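PDB 4KSA: malonyl-CoA decarboxylase, which probably catalyses the decarboxylation of malonyl-CoA to acetyl-CoA and carbon dioxide. Local coordinates for residues A361-Y364 / F365-K369; A312-L315 / K316-R319; T108-L111 / L112-E116; R118-E121 / L122-L126; S8-L11 / G12-N16. One frame throughout, in Å; residues are numbered along the deposited sequence.

Interaction 1. Residues A361-Y364 / F365-K369; sequences AAAY and FLQAK
The carbonyl oxygen of Ala363 takes two backbone donors, the N-H of Gln367 and that of Ala368, with Ala368 N 3.0 Å from Ala363 O and in the carbonyl plane. This doubling belongs to the C-terminal end of helix 347-367, where an i to i+5 bond is added to the i to i+4 series and Ala368 becomes the first residue to leave helical backbone angles. Ala368 N is shared in turn, since it also donates to Tyr364 O at 2.9 Å. One turn earlier the pattern is regular: Phe365 N reaches Ala361 O at 2.8 Å in an almost straight bond (169°). The two aromatic rings, neighbours in sequence, meet obliquely, their centroids 5.2 Å apart and their planes at 47°. Tyr364 CD2 lies over the rim of one Phe365 face. Phe365 then packs on Leu390, Leu393, Val412 and Tyr414 of strands 389-394 and 411-416, while Tyr364 meets Phe311 and Trp314 of helix 311-320, so the helix end is wedged between the sheet and a second helix. On its more open side, Gln367 sends its extended chain alongside Ala363, with OE1 3.8 Å from Ala363 CB. The CG of Tyr364 is trans to its own nitrogen (chi1 172°), which leaves the ring beside the last turn, Tyr364 CD1 lying 3.8 Å from Ala368 CB.

Interaction 2. Residues A312-L315 / K316-R319; sequences AKWL and KRER
Arg317 lies back against Trp314, one turn earlier on helix 311-320 of the C-terminal domain. Its CB starts between two carbonyls, 3.4 Å from Trp314 O and 3.8 Å from Lys313 O. With CG anti to the backbone N (chi1 -176°), CG and CD carry the chain outward, and a bend at chi3 (-39°) turns the head back. There the guanidinium lays one face, near its rim, over Trp314 CA, with NH2 4.1 Å from that CA atom. The tip, NH1, comes to the edge of the indole, near its plane, and stands 3.5 Å from Trp314 CD1; the ring and guanidinium planes are 85° apart. Glu318 runs alongside the same indole and points the same way, its OE1 3.9 Å from Trp314 CZ2, while its OE2 is held by Ser324. Beneath these side chains the backbone keeps its helical bonds, among them Glu318 N to Trp314 O at 3.0 Å and Arg319 N to Leu315 O at 2.9 Å. Leu315 is buried and meets Leu338 and His408, and Trp314 also touches Tyr364. Two further charges are spent beyond these turns, Lys316 on Asp320 and Arg319 on Asp339. The Arg317 charge therefore approaches the ring at its edge and not over its pi face, and the side-chain contact probably rests more on dispersion than on directed polar bonds.

Interaction 3. Residues T108-L111 / L112-E116; sequences TGEL and LRAAE
Leu111 and Leu112 follow one another on helix 105-115 yet leave it in different directions, and with Glu110 they bury the most surface between residues 108-111 and 112-116. Leu112 sets its CB over the preceding turn, 3.4 Å from Thr108 O and 3.5 Å from Gly109 O, while its N donates to Thr108 O at 3.1 Å. Leu111 contributes mainly through its backbone: its O accepts from Ala115 N at 2.8 Å. Its side chain packs on Ile96 of helix 89-101 and on Leu92 of the second subunit. In Glu110 a bend at chi2 (64°) brings the carboxylate round to the aliphatic base of Arg113, with OE1 3.3 Å from Arg113 CG. The charged groups do not meet, Glu110 OE1 staying 5.2 Å from Arg113 NE, so any attraction is likely to be long-ranged. Leu112 packs on Pro117 of the second subunit, and its side chain comes within about 7 Å of a bound magnesium ion. Apolar residues toward helix 89-101 and the neighbouring chain, with Arg113 and the carboxylate of Glu110 on the more exposed side, make this an amphipathic helix at a subunit interface.

Interaction 4. Residues R118-E121 / L122-L126; sequences RRQE and LIRRL
The Arg124 guanidinium lays one face over the backbone of Gln120 and Glu121, near Gln120 C and Glu121 N, and presents its edge to Glu121 OE1. That oxygen is gripped side-on, by NH2 at 3.2 Å and NE at 3.3 Å, both from the same face of the carboxylate. Arg125 meets the other oxygen, also edge-on: its NE reaches Glu121 OE2 at 2.7 Å along the anti lone pair, nearly straight (171°), with the two planes almost perpendicular (89°). On helix 118-126 this is an i to i+3 and i to i+4 salt-bridge network round one acid, which a bend at chi2 (51°) sets between the two bases. With an alanine in place of Glu121 the shared carboxylate is gone, and the Arg125 head would probably lose its acidic mate and turn more loosely, though Arg124 keeps Glu116 and Arg125 NH1 keeps Arg49 O. Gln120 NE2 donates to Asp159, the Gln120 side chain lying about 5 Å from a bound magnesium ion.

Interaction 5. Residues S8-L11 / G12-N16; sequences SEFL and GGLFN
Gly12 N donates to Ser8 O at 2.9 Å, beginning a run of i to i+4 bonds along the alpha-helix 6-22 near the N-terminus. Gly13 continues it with a bond to Glu9 O. Leu14 N donates to Phe10 O, and both its methyl branches come from the same side of the Phe10 ring, obliquely, to its far end: CD1 is 3.4 Å from Phe10 CZ and CD2 3.5 Å from Phe10 CE2. That ring is carried over to Leu14 because Phe10 CG stands opposite its own N (chi1 -170°). Phe15 comes next, its N 3.0 Å from Leu11 O. The Phe15 and Leu11 side chains run alongside each other, Phe15 CE2 4.1 Å from Leu11 CB, toward Phe172, which meets the Phe15 ring edge-to-face, and toward Pro222 of the second subunit. Replacing Phe15 by a serine is likely to open a gap beside Leu11 and leave Phe172 and that proline without their aromatic partner. The carbonyl oxygen that accepts from Phe15 N also lies over one face of the same residue's ring, with Phe15 CG 3.1 Å from Leu11 O.

All five are local contacts along single helices, two of them running off the C-terminal end; interaction 2 is a surface contact, the other four partly buried. Interactions 1 and 2 lie in the C-terminal domain and touch: Tyr364 CD1 is 3.6 Å from Trp314 CD2, joining an aromatic helix end to a charged helix. Interactions 3 and 4 sit on consecutive helices of the N-terminal domain, bridged by Glu116 OE2 and Arg124 NH2 at 2.7 Å. The first rests on backbone bonds, its leucines facing outward to other partners; the second adds an ionic network. Interaction 5 is carried by aromatic and aliphatic groups. Like interaction 3 it packs against the second subunit, which reaches neither interaction 1 nor interaction 2.

Interaction 1. Residues A361-Y364 / F365-K369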
loop_
_atom_site.group_PDB
_atom_site.type_symbol
_atom_site.label_atom_id
_atom_site.label_comp_id
_atom_site.label_asym_id
_atom_site.label_seq_id
_atom_site.Cartn_x
_atom_site.Cartn_y
_atom_site.Cartn_z
ATOM N N ALA A 361 -25.764 -20.557 38.859
ATOM C CA ALA A 361 -24.944 -20.119 37.743
ATOM C C ALA A 361 -23.473 -20.146 38.146
ATOM O O ALA A 361 -22.623 -20.589 37.379
ATOM C CB ALA A 361 -25.344 -18.730 37.319
ATOM N N ALA A 362 -23.176 -19.686 39.355
ATOM C CA ALA A 362 -21.801 -19.666 39.840
ATOM C C ALA A 362 -21.162 -21.061 39.867
ATOM O O ALA A 362 -20.004 -21.226 39.493
ATOM C CB ALA A 362 -21.752 -19.040 41.221
ATOM N N ALA A 363 -21.903 -22.068 40.313
ATOM C CA ALA A 363 -21.352 -23.415 40.352
ATOM C C ALA A 363 -21.183 -23.866 38.905
ATOM O O ALA A 363 -20.225 -24.561 38.568
ATOM C CB ALA A 363 -22.283 -24.357 41.094
ATOM N N TYR A 364 -22.122 -23.464 38.054
ATOM C CA TYR A 364 -22.058 -23.795 36.636
ATOM C C TYR A 364 -20.710 -23.287 36.095
ATOM O O TYR A 364 -19.837 -24.057 35.697
ATOM C CB TYR A 364 -23.215 -23.107 35.904
ATOM C CG TYR A 364 -23.157 -23.210 34.403
ATOM C CD1 TYR A 364 -23.146 -24.448 33.771
ATOM C CD2 TYR A 364 -23.142 -22.065 33.610
ATOM C CE1 TYR A 364 -23.125 -24.551 32.380
ATOM C CE2 TYR A 364 -23.123 -22.155 32.214
ATOM C CZ TYR A 364 -23.118 -23.403 31.608
ATOM O OH TYR A 364 -23.130 -23.502 30.238
ATOM N N PHE A 365 -20.549 -21.975 36.115
ATOM C CA PHE A 365 -19.339 -21.349 35.641
ATOM C C PHE A 365 -18.072 -21.808 36.332
ATOM O O PHE A 365 -17.095 -22.148 35.667
ATOM C CB PHE A 365 -19.464 -19.838 35.782
ATOM C CG PHE A 365 -20.337 -19.208 34.745
ATOM C CD1 PHE A 365 -21.295 -18.270 35.103
ATOM C CD2 PHE A 365 -20.160 -19.508 33.397
ATOM C CE1 PHE A 365 -22.061 -17.633 34.134
ATOM C CE2 PHE A 365 -20.918 -18.877 32.422
ATOM C CZ PHE A 365 -21.870 -17.937 32.787
ATOM N N LEU A 366 -18.071 -21.825 37.659
ATOM C CA LEU A 366 -16.868 -22.211 38.382
ATOM C C LEU A 366 -16.631 -23.691 38.622
ATOM O O LEU A 366 -15.486 -24.100 38.833
ATOM C CB LEU A 366 -16.799 -21.477 39.718
ATOM C CG LEU A 366 -16.300 -20.033 39.681
ATOM C CD1 LEU A 366 -17.037 -19.242 38.644
ATOM C CD2 LEU A 366 -16.500 -19.407 41.036
ATOM N N GLN A 367 -17.683 -24.503 38.577
ATOM C CA GLN A 367 -17.531 -25.934 38.840
ATOM C C GLN A 367 -17.846 -26.875 37.680
ATOM O O GLN A 367 -17.203 -27.909 37.534
ATOM C CB GLN A 367 -18.381 -26.323 40.056
ATOM C CG GLN A 367 -17.856 -25.811 41.397
ATOM C CD GLN A 367 -18.930 -25.789 42.483
ATOM O OE1 GLN A 367 -19.700 -26.746 42.642
ATOM N NE2 GLN A 367 -18.978 -24.696 43.243
ATOM N N ALA A 368 -18.828 -26.524 36.859
ATOM C CA ALA A 368 -19.212 -27.367 35.723
ATOM C C ALA A 368 -18.137 -27.451 34.631
ATOM O O ALA A 368 -17.810 -26.452 33.984
ATOM C CB ALA A 368 -20.524 -26.860 35.120
ATOM N N LYS A 369 -17.594 -28.647 34.427
ATOM C CA LYS A 369 -16.576 -28.841 33.405
ATOM C C LYS A 369 -17.153 -29.535 32.168
ATOM O O LYS A 369 -18.300 -29.983 32.175
ATOM C CB LYS A 369 -15.412 -29.654 33.976
ATOM C CG LYS A 369 -14.705 -28.959 35.114
ATOM C CD LYS A 369 -14.047 -27.682 34.637
ATOM C CE LYS A 369 -13.495 -26.861 35.794
ATOM N NZ LYS A 369 -14.540 -26.011 36.442
#

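Interaction 2. Residues A312-L315 / K316-R319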
loop_
_atom_site.group_PDB
_atom_site.type_symbol
_atom_site.label_atom_id
_atom_site.label_comp_id
_atom_site.label_asym_id
_atom_site.label_seq_id
_atom_site.Cartn_x
_atom_site.Cartn_y
_atom_site.Cartn_z
ATOM N N ALA A 312 -29.247 -23.156 30.572
ATOM C CA ALA A 312 -30.572 -23.749 30.679
ATOM C C ALA A 312 -30.493 -25.271 30.588
ATOM O O ALA A 312 -31.065 -25.994 31.415
ATOM C CB ALA A 312 -31.474 -23.211 29.581
ATOM N N LYS A 313 -29.776 -25.754 29.579
ATOM C CA LYS A 313 -29.633 -27.185 29.375
ATOM C C LYS A 313 -29.019 -27.828 30.608
ATOM O O LYS A 313 -29.466 -28.883 31.066
ATOM C CB LYS A 313 -28.753 -27.467 28.149
ATOM C CG LYS A 313 -29.150 -26.704 26.877
ATOM C CD LYS A 313 -28.599 -27.403 25.623
ATOM C CE LYS A 313 -28.746 -26.560 24.345
ATOM N NZ LYS A 313 -27.660 -25.529 24.185
ATOM N N TRP A 314 -27.994 -27.186 31.145
ATOM C CA TRP A 314 -27.313 -27.701 32.320
ATOM C C TRP A 314 -28.235 -27.755 33.530
ATOM O O TRP A 314 -28.254 -28.751 34.244
ATOM C CB TRP A 314 -26.106 -26.832 32.657
ATOM C CG TRP A 314 -25.407 -27.248 33.912
ATOM C CD1 TRP A 314 -24.521 -28.270 34.055
ATOM C CD2 TRP A 314 -25.539 -26.646 35.208
ATOM N NE1 TRP A 314 -24.091 -28.350 35.360
ATOM C CE2 TRP A 314 -24.703 -27.369 36.091
ATOM C CE3 TRP A 314 -26.299 -25.578 35.713
ATOM C CZ2 TRP A 314 -24.584 -27.044 37.446
ATOM C CZ3 TRP A 314 -26.181 -25.257 37.061
ATOM C CH2 TRP A 314 -25.334 -25.996 37.915
ATOM N N LEU A 315 -28.984 -26.672 33.755
ATOM C CA LEU A 315 -29.911 -26.567 34.888
ATOM C C LEU A 315 -30.954 -27.667 34.842
ATOM O O LEU A 315 -31.334 -28.211 35.873
ATOM C CB LEU A 315 -30.612 -25.205 34.887
ATOM C CG LEU A 315 -31.489 -24.889 36.106
ATOM C CD1 LEU A 315 -30.639 -24.961 37.366
ATOM C CD2 LEU A 315 -32.117 -23.500 35.960
ATOM N N LYS A 316 -31.414 -27.966 33.629
ATOM C CA LYS A 316 -32.395 -29.019 33.369
ATOM C C LYS A 316 -31.830 -30.326 33.901
ATOM O O LYS A 316 -32.446 -31.006 34.709
ATOM C CB LYS A 316 -32.620 -29.136 31.860
ATOM C CG LYS A 316 -33.223 -30.444 31.388
ATOM C CD LYS A 316 -34.701 -30.546 31.724
ATOM C CE LYS A 316 -35.323 -31.774 31.059
ATOM N NZ LYS A 316 -36.678 -32.120 31.598
ATOM N N ARG A 317 -30.639 -30.661 33.431
ATOM C CA ARG A 317 -29.952 -31.873 33.838
ATOM C C ARG A 317 -29.775 -31.936 35.357
ATOM O O ARG A 317 -29.839 -33.005 35.954
ATOM C CB ARG A 317 -28.584 -31.912 33.154
ATOM C CG ARG A 317 -27.763 -33.170 33.381
ATOM C CD ARG A 317 -26.385 -32.982 32.756
ATOM N NE ARG A 317 -26.481 -32.263 31.482
ATOM C CZ ARG A 317 -25.623 -31.322 31.086
ATOM N NH1 ARG A 317 -24.594 -30.988 31.861
ATOM N NH2 ARG A 317 -25.812 -30.691 29.929
ATOM N N GLU A 318 -29.555 -30.786 35.975
ATOM C CA GLU A 318 -29.338 -30.732 37.414
ATOM C C GLU A 318 -30.632 -30.983 38.177
ATOM O O GLU A 318 -30.628 -31.548 39.272
ATOM C CB GLU A 318 -28.761 -29.369 37.797
ATOM C CG GLU A 318 -28.000 -29.359 39.107
ATOM C CD GLU A 318 -26.901 -30.398 39.138
ATOM O OE1 GLU A 318 -26.196 -30.535 38.116
ATOM O OE2 GLU A 318 -26.734 -31.069 40.181
ATOM N N ARG A 319 -31.740 -30.549 37.595
ATOM C CA ARG A 319 -33.033 -30.735 38.218
ATOM C C ARG A 319 -33.454 -32.186 38.065
ATOM O O ARG A 319 -33.731 -32.865 39.064
ATOM C CB ARG A 319 -34.067 -29.805 37.581
ATOM C CG ARG A 319 -33.886 -28.342 37.972
ATOM C CD ARG A 319 -35.227 -27.669 38.231
ATOM N NE ARG A 319 -35.779 -27.018 37.050
ATOM C CZ ARG A 319 -37.042 -26.613 36.948
ATOM N NH1 ARG A 319 -37.462 -26.019 35.842
ATOM N NH2 ARG A 319 -37.894 -26.824 37.943
#

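Interaction 3. Residues T108-L111 / L112-E116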
loop_
_atom_site.group_PDB
_atom_site.type_symbol
_atom_site.label_atom_id
_atom_site.label_comp_id
_atom_site.label_asym_id
_atom_site.label_seq_id
_atom_site.Cartn_x
_atom_site.Cartn_y
_atom_site.Cartn_z
ATOM N N THR A 108 9.765 -46.640 11.948
ATOM C CA THR A 108 8.772 -45.702 12.445
ATOM C C THR A 108 8.535 -44.638 11.390
ATOM O O THR A 108 7.496 -43.980 11.384
ATOM C CB THR A 108 9.212 -45.033 13.765
ATOM O OG1 THR A 108 10.371 -44.236 13.533
ATOM C CG2 THR A 108 9.539 -46.082 14.814
ATOM N N GLY A 109 9.499 -44.476 10.493
ATOM C CA GLY A 109 9.342 -43.495 9.440
ATOM C C GLY A 109 8.291 -43.999 8.475
ATOM O O GLY A 109 7.396 -43.264 8.071
ATOM N N GLU A 110 8.404 -45.274 8.111
ATOM C CA GLU A 110 7.477 -45.919 7.183
ATOM C C GLU A 110 6.099 -46.106 7.816
ATOM O O GLU A 110 5.072 -45.978 7.145
ATOM C CB GLU A 110 8.047 -47.269 6.756
ATOM C CG GLU A 110 7.061 -48.188 6.073
ATOM C CD GLU A 110 6.564 -47.635 4.765
ATOM O OE1 GLU A 110 5.777 -46.663 4.789
ATOM O OE2 GLU A 110 6.967 -48.169 3.710
ATOM N N LEU A 111 6.082 -46.423 9.105
ATOM C CA LEU A 111 4.825 -46.584 9.823
ATOM C C LEU A 111 4.032 -45.277 9.678
ATOM O O LEU A 111 2.857 -45.287 9.298
ATOM C CB LEU A 111 5.092 -46.851 11.297
ATOM C CG LEU A 111 4.416 -48.060 11.914
ATOM C CD1 LEU A 111 4.705 -48.029 13.400
ATOM C CD2 LEU A 111 2.916 -48.035 11.655
ATOM N N LEU A 112 4.694 -44.157 9.973
ATOM C CA LEU A 112 4.097 -42.829 9.863
ATOM C C LEU A 112 3.621 -42.593 8.432
ATOM O O LEU A 112 2.572 -42.016 8.212
ATOM C CB LEU A 112 5.121 -41.759 10.269
ATOM C CG LEU A 112 4.869 -40.270 9.981
ATOM C CD1 LEU A 112 3.619 -39.790 10.694
ATOM C CD2 LEU A 112 6.091 -39.456 10.425
ATOM N N ARG A 113 4.392 -43.042 7.459
ATOM C CA ARG A 113 4.002 -42.886 6.067
ATOM C C ARG A 113 2.773 -43.773 5.811
ATOM O O ARG A 113 1.775 -43.336 5.248
ATOM C CB ARG A 113 5.185 -43.294 5.173
ATOM C CG ARG A 113 4.858 -43.713 3.749
ATOM C CD ARG A 113 4.565 -42.526 2.877
ATOM N NE ARG A 113 4.208 -42.912 1.507
ATOM C CZ ARG A 113 3.876 -42.039 0.555
ATOM N NH1 ARG A 113 3.859 -40.735 0.833
ATOM N NH2 ARG A 113 3.554 -42.465 -0.666
ATOM N N ALA A 114 2.854 -45.020 6.260
ATOM C CA ALA A 114 1.792 -45.992 6.084
ATOM C C ALA A 114 0.456 -45.608 6.725
ATOM O O ALA A 114 -0.600 -45.933 6.187
ATOM C CB ALA A 114 2.247 -47.341 6.626
ATOM N N ALA A 115 0.492 -44.917 7.859
ATOM C CA ALA A 115 -0.744 -44.579 8.539
ATOM C C ALA A 115 -1.529 -43.422 7.949
ATOM O O ALA A 115 -2.732 -43.321 8.157
ATOM C CB ALA A 115 -0.468 -44.306 9.995
ATOM N N GLU A 116 -0.863 -42.544 7.214
ATOM C CA GLU A 116 -1.548 -41.394 6.643
ATOM C C GLU A 116 -2.499 -41.793 5.531
ATOM O O GLU A 116 -2.082 -42.339 4.510
ATOM C CB GLU A 116 -0.537 -40.383 6.105
ATOM C CG GLU A 116 -1.173 -39.157 5.468
ATOM C CD GLU A 116 -0.154 -38.215 4.850
ATOM O OE1 GLU A 116 0.711 -37.705 5.592
ATOM O OE2 GLU A 116 -0.221 -37.990 3.622
#

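Interaction 4. Residues R118-E121 / L122-L126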
loop_
_atom_site.group_PDB
_atom_site.type_symbol
_atom_site.label_atom_id
_atom_site.label_comp_id
_atom_site.label_asym_id
_atom_site.label_seq_id
_atom_site.Cartn_x
_atom_site.Cartn_y
_atom_site.Cartn_z
ATOM N N ARG A 118 -5.059 -41.599 2.341
ATOM C CA ARG A 118 -4.962 -40.933 1.058
ATOM C C ARG A 118 -5.811 -39.662 0.974
ATOM O O ARG A 118 -5.661 -38.875 0.031
ATOM C CB ARG A 118 -5.369 -41.901 -0.048
ATOM C CG ARG A 118 -4.538 -43.160 -0.081
ATOM C CD ARG A 118 -4.700 -43.842 -1.428
ATOM N NE ARG A 118 -6.063 -44.330 -1.626
ATOM C CZ ARG A 118 -6.649 -44.417 -2.819
ATOM N NH1 ARG A 118 -5.985 -44.049 -3.917
ATOM N NH2 ARG A 118 -7.904 -44.854 -2.911
ATOM N N ARG A 119 -6.703 -39.479 1.945
ATOM C CA ARG A 119 -7.578 -38.311 2.008
ATOM C C ARG A 119 -6.743 -37.041 2.046
ATOM O O ARG A 119 -7.037 -36.055 1.374
ATOM C CB ARG A 119 -8.413 -38.321 3.286
ATOM C CG ARG A 119 -9.445 -39.399 3.400
ATOM C CD ARG A 119 -10.469 -39.030 4.467
ATOM N NE ARG A 119 -10.006 -39.371 5.800
ATOM C CZ ARG A 119 -9.783 -40.611 6.194
ATOM N NH1 ARG A 119 -9.360 -40.852 7.420
ATOM N NH2 ARG A 119 -9.994 -41.604 5.353
ATOM N N GLN A 120 -5.714 -37.067 2.877
ATOM C CA GLN A 120 -4.838 -35.931 3.034
ATOM C C GLN A 120 -4.218 -35.453 1.715
ATOM O O GLN A 120 -4.361 -34.287 1.333
ATOM C CB GLN A 120 -3.745 -36.292 4.022
ATOM C CG GLN A 120 -4.277 -36.939 5.278
ATOM C CD GLN A 120 -3.594 -36.416 6.518
ATOM O OE1 GLN A 120 -2.549 -35.751 6.435
ATOM N NE2 GLN A 120 -4.170 -36.712 7.679
ATOM N N GLU A 121 -3.525 -36.347 1.023
ATOM C CA GLU A 121 -2.902 -35.977 -0.225
ATOM C C GLU A 121 -3.948 -35.442 -1.196
ATOM O O GLU A 121 -3.664 -34.527 -1.970
ATOM C CB GLU A 121 -2.177 -37.184 -0.823
ATOM C CG GLU A 121 -1.327 -36.862 -2.049
ATOM C CD GLU A 121 -0.375 -35.695 -1.792
ATOM O OE1 GLU A 121 0.172 -35.604 -0.659
ATOM O OE2 GLU A 121 -0.172 -34.881 -2.723
ATOM N N LEU A 122 -5.153 -36.011 -1.152
ATOM C CA LEU A 122 -6.240 -35.583 -2.027
ATOM C C LEU A 122 -6.704 -34.151 -1.707
ATOM O O LEU A 122 -6.984 -33.350 -2.621
ATOM C CB LEU A 122 -7.442 -36.525 -1.899
ATOM C CG LEU A 122 -8.658 -36.067 -2.715
ATOM C CD1 LEU A 122 -8.267 -36.059 -4.206
ATOM C CD2 LEU A 122 -9.870 -36.964 -2.440
ATOM N N ILE A 123 -6.817 -33.841 -0.411
ATOM C CA ILE A 123 -7.231 -32.511 0.005
ATOM C C ILE A 123 -6.109 -31.516 -0.330
ATOM O O ILE A 123 -6.370 -30.432 -0.879
ATOM C CB ILE A 123 -7.585 -32.489 1.525
ATOM C CG1 ILE A 123 -8.791 -33.402 1.781
ATOM C CG2 ILE A 123 -7.958 -31.086 1.977
ATOM C CD1 ILE A 123 -9.193 -33.514 3.252
ATOM N N ARG A 124 -4.864 -31.894 -0.023
ATOM C CA ARG A 124 -3.715 -31.022 -0.303
ATOM C C ARG A 124 -3.663 -30.634 -1.756
ATOM O O ARG A 124 -3.331 -29.494 -2.083
ATOM C CB ARG A 124 -2.388 -31.675 0.072
ATOM C CG ARG A 124 -2.075 -31.574 1.544
ATOM C CD ARG A 124 -0.635 -31.939 1.812
ATOM N NE ARG A 124 -0.419 -33.368 1.674
ATOM C CZ ARG A 124 -0.454 -34.220 2.691
ATOM N NH1 ARG A 124 -0.680 -33.776 3.916
ATOM N NH2 ARG A 124 -0.293 -35.514 2.472
ATOM N N ARG A 125 -3.996 -31.572 -2.633
ATOM C CA ARG A 125 -3.974 -31.281 -4.050
ATOM C C ARG A 125 -5.155 -30.429 -4.475
ATOM O O ARG A 125 -5.005 -29.540 -5.306
ATOM C CB ARG A 125 -3.931 -32.578 -4.844
ATOM C CG ARG A 125 -2.677 -33.364 -4.553
ATOM C CD ARG A 125 -2.429 -34.462 -5.567
ATOM N NE ARG A 125 -1.213 -35.184 -5.212
ATOM C CZ ARG A 125 -0.486 -35.911 -6.056
ATOM N NH1 ARG A 125 -0.850 -36.042 -7.332
ATOM N NH2 ARG A 125 0.644 -36.466 -5.629
ATOM N N LEU A 126 -6.326 -30.685 -3.905
ATOM C CA LEU A 126 -7.520 -29.918 -4.251
ATOM C C LEU A 126 -7.367 -28.478 -3.828
ATOM O O LEU A 126 -8.068 -27.603 -4.314
ATOM C CB LEU A 126 -8.743 -30.500 -3.559
ATOM C CG LEU A 126 -9.204 -31.866 -4.050
ATOM C CD1 LEU A 126 -10.379 -32.324 -3.213
ATOM C CD2 LEU A 126 -9.591 -31.768 -5.527
#

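Interaction 5. Residues S8-L11 / G12-N16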
loop_
_atom_site.group_PDB
_atom_site.type_symbol
_atom_site.label_atom_id
_atom_site.label_comp_id
_atom_site.label_asym_id
_atom_site.label_seq_id
_atom_site.Cartn_x
_atom_site.Cartn_y
_atom_site.Cartn_z
ATOM N N SER A 8 5.311 -5.912 9.386
ATOM C CA SER A 8 3.901 -5.603 9.187
ATOM C C SER A 8 3.744 -4.875 7.858
ATOM O O SER A 8 2.782 -5.105 7.123
ATOM C CB SER A 8 3.389 -4.746 10.341
ATOM O OG SER A 8 3.615 -5.418 11.570
ATOM N N GLU A 9 4.699 -3.996 7.564
ATOM C CA GLU A 9 4.704 -3.265 6.302
ATOM C C GLU A 9 4.759 -4.356 5.240
ATOM O O GLU A 9 3.870 -4.460 4.390
ATOM C CB GLU A 9 5.954 -2.379 6.191
ATOM C CG GLU A 9 5.943 -1.132 7.077
ATOM C CD GLU A 9 7.331 -0.494 7.240
ATOM O OE1 GLU A 9 8.081 -0.397 6.239
ATOM O OE2 GLU A 9 7.666 -0.074 8.374
ATOM N N PHE A 10 5.798 -5.188 5.324
ATOM C CA PHE A 10 5.989 -6.277 4.383
ATOM C C PHE A 10 4.768 -7.177 4.245
ATOM O O PHE A 10 4.222 -7.307 3.153
ATOM C CB PHE A 10 7.187 -7.132 4.772
ATOM C CG PHE A 10 7.571 -8.114 3.709
ATOM C CD1 PHE A 10 8.116 -7.670 2.504
ATOM C CD2 PHE A 10 7.338 -9.476 3.879
ATOM C CE1 PHE A 10 8.419 -8.565 1.481
ATOM C CE2 PHE A 10 7.638 -10.383 2.862
ATOM C CZ PHE A 10 8.179 -9.926 1.660
ATOM N N LEU A 11 4.338 -7.804 5.337
ATOM C CA LEU A 11 3.169 -8.683 5.284
ATOM C C LEU A 11 1.932 -8.003 4.685
ATOM O O LEU A 11 1.224 -8.598 3.869
ATOM C CB LEU A 11 2.838 -9.236 6.679
ATOM C CG LEU A 11 3.777 -10.323 7.228
ATOM C CD1 LEU A 11 3.304 -10.752 8.610
ATOM C CD2 LEU A 11 3.807 -11.519 6.276
ATOM N N GLY A 12 1.671 -6.762 5.084
ATOM C CA GLY A 12 0.524 -6.054 4.548
ATOM C C GLY A 12 0.621 -5.999 3.038
ATOM O O GLY A 12 -0.353 -6.297 2.329
ATOM N N GLY A 13 1.811 -5.635 2.553
ATOM C CA GLY A 13 2.051 -5.543 1.120
ATOM C C GLY A 13 1.786 -6.831 0.355
ATOM O O GLY A 13 0.948 -6.861 -0.551
ATOM N N LEU A 14 2.503 -7.893 0.718
ATOM C CA LEU A 14 2.349 -9.193 0.078
ATOM C C LEU A 14 0.898 -9.626 0.086
ATOM O O LEU A 14 0.395 -10.150 -0.900
ATOM C CB LEU A 14 3.185 -10.253 0.804
ATOM C CG LEU A 14 4.417 -10.814 0.098
ATOM C CD1 LEU A 14 5.372 -9.681 -0.262
ATOM C CD2 LEU A 14 5.092 -11.814 0.999
ATOM N N PHE A 15 0.228 -9.411 1.211
ATOM C CA PHE A 15 -1.168 -9.787 1.326
ATOM C C PHE A 15 -2.019 -9.038 0.312
ATOM O O PHE A 15 -2.939 -9.615 -0.259
ATOM C CB PHE A 15 -1.688 -9.541 2.750
ATOM C CG PHE A 15 -1.179 -10.538 3.771
ATOM C CD1 PHE A 15 -0.648 -11.774 3.365
ATOM C CD2 PHE A 15 -1.235 -10.250 5.138
ATOM C CE1 PHE A 15 -0.179 -12.702 4.301
ATOM C CE2 PHE A 15 -0.768 -11.174 6.082
ATOM C CZ PHE A 15 -0.239 -12.400 5.658
ATOM N N ASN A 16 -1.705 -7.766 0.071
ATOM C CA ASN A 16 -2.457 -6.959 -0.893
ATOM C C ASN A 16 -2.336 -7.537 -2.298
ATOM O O ASN A 16 -3.267 -7.469 -3.094
ATOM C CB ASN A 16 -1.957 -5.509 -0.888
ATOM C CG ASN A 16 -2.123 -4.835 0.473
ATOM O OD1 ASN A 16 -1.855 -3.639 0.625
ATOM N ND2 ASN A 16 -2.564 -5.604 1.468
#